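PDB 4H6X: thiazoline oxidase/subtilisin-like protease, which probably cleaves precursor peptides and joins their ends by transamidation, as a subtilisin-like protease in the maturation of patellamide cyanobactins. Local coordinates for residues V57-H62 / I135-D140. Sequence-based numbering, arbitrary orientation.
Sequences VFPYWH and INMPQD
With CG turned beside its backbone N (chi1 -68°), Phe58 presents a ring face to Pro138, while in Met137 CG lies anti to the backbone N (chi1 -172°) and reaches Pro59. The first pairing is a CH-pi contact: Pro138 CD lies 4.3 Å from the Phe58 ring centroid, offset toward the rim, and Pro138 CG comes within 3.6 Å of Phe58 CE1. In the second, Met137 CG packs 3.8 Å from Pro59 CG. Just before these pairings, at the start of the contact, Val57 N donates to Asn136 O in a nearly straight hydrogen bond of 2.9 Å, and Met137 CA-H points at Val57 O.

At the far end Gln139 OE1 meets the edge of the His62 imidazole in its plane, 3.1 Å from CE1, with amide and ring planes 79° apart. A water bridges His62 ND1 and Pro138 O, whereas Gln139 NE2 bonds to Met137 O from above the carbonyl plane. Asn155 is hydrogen-bonded to both groups, through OD1 to His62 NE2 and through ND2 to Gln139 OE1, which probably helps hold them side by side.

The loop leaving outermost strand 53-56 thus continues alongside strand 133-138, its parallel neighbour in the sheet, whose other neighbour is strand 34-39; helix 154-165 packs against Met137.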
loop_
_atom_site.group_PDB
_atom_site.type_symbol
_atom_site.label_atom_id
_atom_site.label_comp_id
_atom_site.label_asym_id
_atom_site.label_seq_id
_atom_site.Cartn_x
_atom_site.Cartn_y
_atom_site.Cartn_z
ATOM N N VAL A 57 3.759 -13.634 7.626
ATOM C CA VAL A 57 4.346 -13.829 8.931
ATOM C C VAL A 57 3.338 -13.289 9.946
ATOM O O VAL A 57 3.155 -12.078 10.051
ATOM C CB VAL A 57 5.732 -13.131 9.056
ATOM C CG1 VAL A 57 6.249 -13.209 10.491
ATOM C CG2 VAL A 57 6.742 -13.766 8.099
ATOM N N PHE A 58 2.664 -14.197 10.650
ATOM C CA PHE A 58 1.671 -13.836 11.659
ATOM C C PHE A 58 2.388 -13.463 12.941
ATOM O O PHE A 58 3.260 -14.200 13.376
ATOM C CB PHE A 58 0.694 -14.997 11.936
ATOM C CG PHE A 58 -0.215 -15.301 10.794
ATOM C CD1 PHE A 58 -1.477 -14.723 10.721
ATOM C CD2 PHE A 58 0.187 -16.149 9.778
ATOM C CE1 PHE A 58 -2.313 -14.992 9.650
ATOM C CE2 PHE A 58 -0.640 -16.420 8.707
ATOM C CZ PHE A 58 -1.892 -15.838 8.641
ATOM N N PRO A 59 2.019 -12.323 13.556
ATOM C CA PRO A 59 2.649 -11.943 14.830
ATOM C C PRO A 59 2.479 -13.103 15.814
ATOM O O PRO A 59 1.348 -13.522 16.075
ATOM C CB PRO A 59 1.831 -10.723 15.278
ATOM C CG PRO A 59 1.254 -10.175 14.018
ATOM C CD PRO A 59 0.971 -11.374 13.155
ATOM N N TYR A 60 3.588 -13.621 16.342
ATOM C CA TYR A 60 3.545 -14.825 17.170
ATOM C C TYR A 60 2.882 -14.592 18.538
ATOM O O TYR A 60 2.511 -15.553 19.236
ATOM C CB TYR A 60 4.951 -15.383 17.329
ATOM C CG TYR A 60 5.950 -14.369 17.870
ATOM C CD1 TYR A 60 6.160 -14.239 19.235
ATOM C CD2 TYR A 60 6.654 -13.530 17.009
ATOM C CE1 TYR A 60 7.057 -13.321 19.735
ATOM C CE2 TYR A 60 7.557 -12.596 17.495
ATOM C CZ TYR A 60 7.756 -12.504 18.858
ATOM O OH TYR A 60 8.614 -11.582 19.359
ATOM N N TRP A 61 2.752 -13.322 18.915
ATOM C CA TRP A 61 2.092 -12.935 20.163
ATOM C C TRP A 61 0.563 -12.832 20.056
ATOM O O TRP A 61 -0.111 -12.563 21.054
ATOM C CB TRP A 61 2.699 -11.636 20.732
ATOM C CG TRP A 61 2.541 -10.412 19.842
ATOM C CD1 TRP A 61 1.538 -9.480 19.891
ATOM C CD2 TRP A 61 3.437 -9.985 18.806
ATOM N NE1 TRP A 61 1.743 -8.517 18.930
ATOM C CE2 TRP A 61 2.902 -8.803 18.251
ATOM C CE3 TRP A 61 4.646 -10.493 18.291
ATOM C CZ2 TRP A 61 3.532 -8.113 17.191
ATOM C CZ3 TRP A 61 5.279 -9.798 17.224
ATOM C CH2 TRP A 61 4.715 -8.627 16.699
ATOM N N HIS A 62 0.012 -13.071 18.865
ATOM C CA HIS A 62 -1.450 -13.129 18.681
ATOM C C HIS A 62 -2.000 -14.536 18.860
ATOM O O HIS A 62 -1.393 -15.500 18.416
ATOM C CB HIS A 62 -1.854 -12.638 17.283
ATOM C CG HIS A 62 -1.602 -11.181 17.053
ATOM N ND1 HIS A 62 -1.649 -10.612 15.799
ATOM C CD2 HIS A 62 -1.288 -10.179 17.911
ATOM C CE1 HIS A 62 -1.400 -9.316 15.897
ATOM N NE2 HIS A 62 -1.175 -9.028 17.168
ATOM N N ILE A 135 5.985 -9.282 2.294
ATOM C CA ILE A 135 5.579 -10.032 3.490
ATOM C C ILE A 135 4.337 -9.376 4.083
ATOM O O ILE A 135 4.365 -8.201 4.470
ATOM C CB ILE A 135 6.690 -10.074 4.564
ATOM C CG1 ILE A 135 7.926 -10.813 4.021
ATOM C CG2 ILE A 135 6.176 -10.715 5.873
ATOM C CD1 ILE A 135 9.179 -10.682 4.890
ATOM N N ASN A 136 3.237 -10.123 4.111
ATOM C CA ASN A 136 2.063 -9.702 4.857
ATOM C C ASN A 136 2.198 -10.102 6.323
ATOM O O ASN A 136 2.524 -11.251 6.633
ATOM C CB ASN A 136 0.795 -10.307 4.248
ATOM C CG ASN A 136 0.330 -9.566 3.001
ATOM O OD1 ASN A 136 -0.282 -8.494 3.089
ATOM N ND2 ASN A 136 0.587 -10.142 1.843
ATOM N N MET A 137 1.956 -9.158 7.225
ATOM C CA MET A 137 1.925 -9.459 8.658
ATOM C C MET A 137 0.503 -9.201 9.176
ATOM O O MET A 137 0.196 -8.091 9.649
ATOM C CB MET A 137 2.950 -8.605 9.412
ATOM C CG MET A 137 3.118 -8.991 10.880
ATOM S SD MET A 137 4.131 -7.824 11.827
ATOM C CE MET A 137 5.667 -7.938 10.927
ATOM N N PRO A 138 -0.388 -10.208 9.060
ATOM C CA PRO A 138 -1.811 -9.949 9.340
ATOM C C PRO A 138 -2.078 -9.629 10.804
ATOM O O PRO A 138 -1.468 -10.235 11.682
ATOM C CB PRO A 138 -2.490 -11.279 8.977
ATOM C CG PRO A 138 -1.554 -11.917 8.005
ATOM C CD PRO A 138 -0.183 -11.567 8.537
ATOM N N GLN A 139 -3.014 -8.711 11.040
ATOM C CA GLN A 139 -3.340 -8.212 12.367
ATOM C C GLN A 139 -4.788 -8.531 12.796
ATOM O O GLN A 139 -5.239 -8.086 13.861
ATOM C CB GLN A 139 -3.147 -6.685 12.407
ATOM C CG GLN A 139 -1.758 -6.191 12.001
ATOM C CD GLN A 139 -0.667 -6.716 12.918
ATOM O OE1 GLN A 139 -0.836 -6.765 14.138
ATOM N NE2 GLN A 139 0.445 -7.137 12.335
ATOM N N ASP A 140 -5.532 -9.274 11.982
ATOM C CA ASP A 140 -6.995 -9.343 12.213
ATOM C C ASP A 140 -7.373 -10.126 13.476
ATOM O O ASP A 140 -8.479 -9.940 14.038
ATOM C CB ASP A 140 -7.745 -9.855 10.980
ATOM C CG ASP A 140 -7.406 -11.286 10.639
ATOM O OD1 ASP A 140 -6.197 -11.575 10.428
ATOM O OD2 ASP A 140 -8.362 -12.110 10.570
HETATM O O HOH W 1 -3.198 -11.584 13.610
#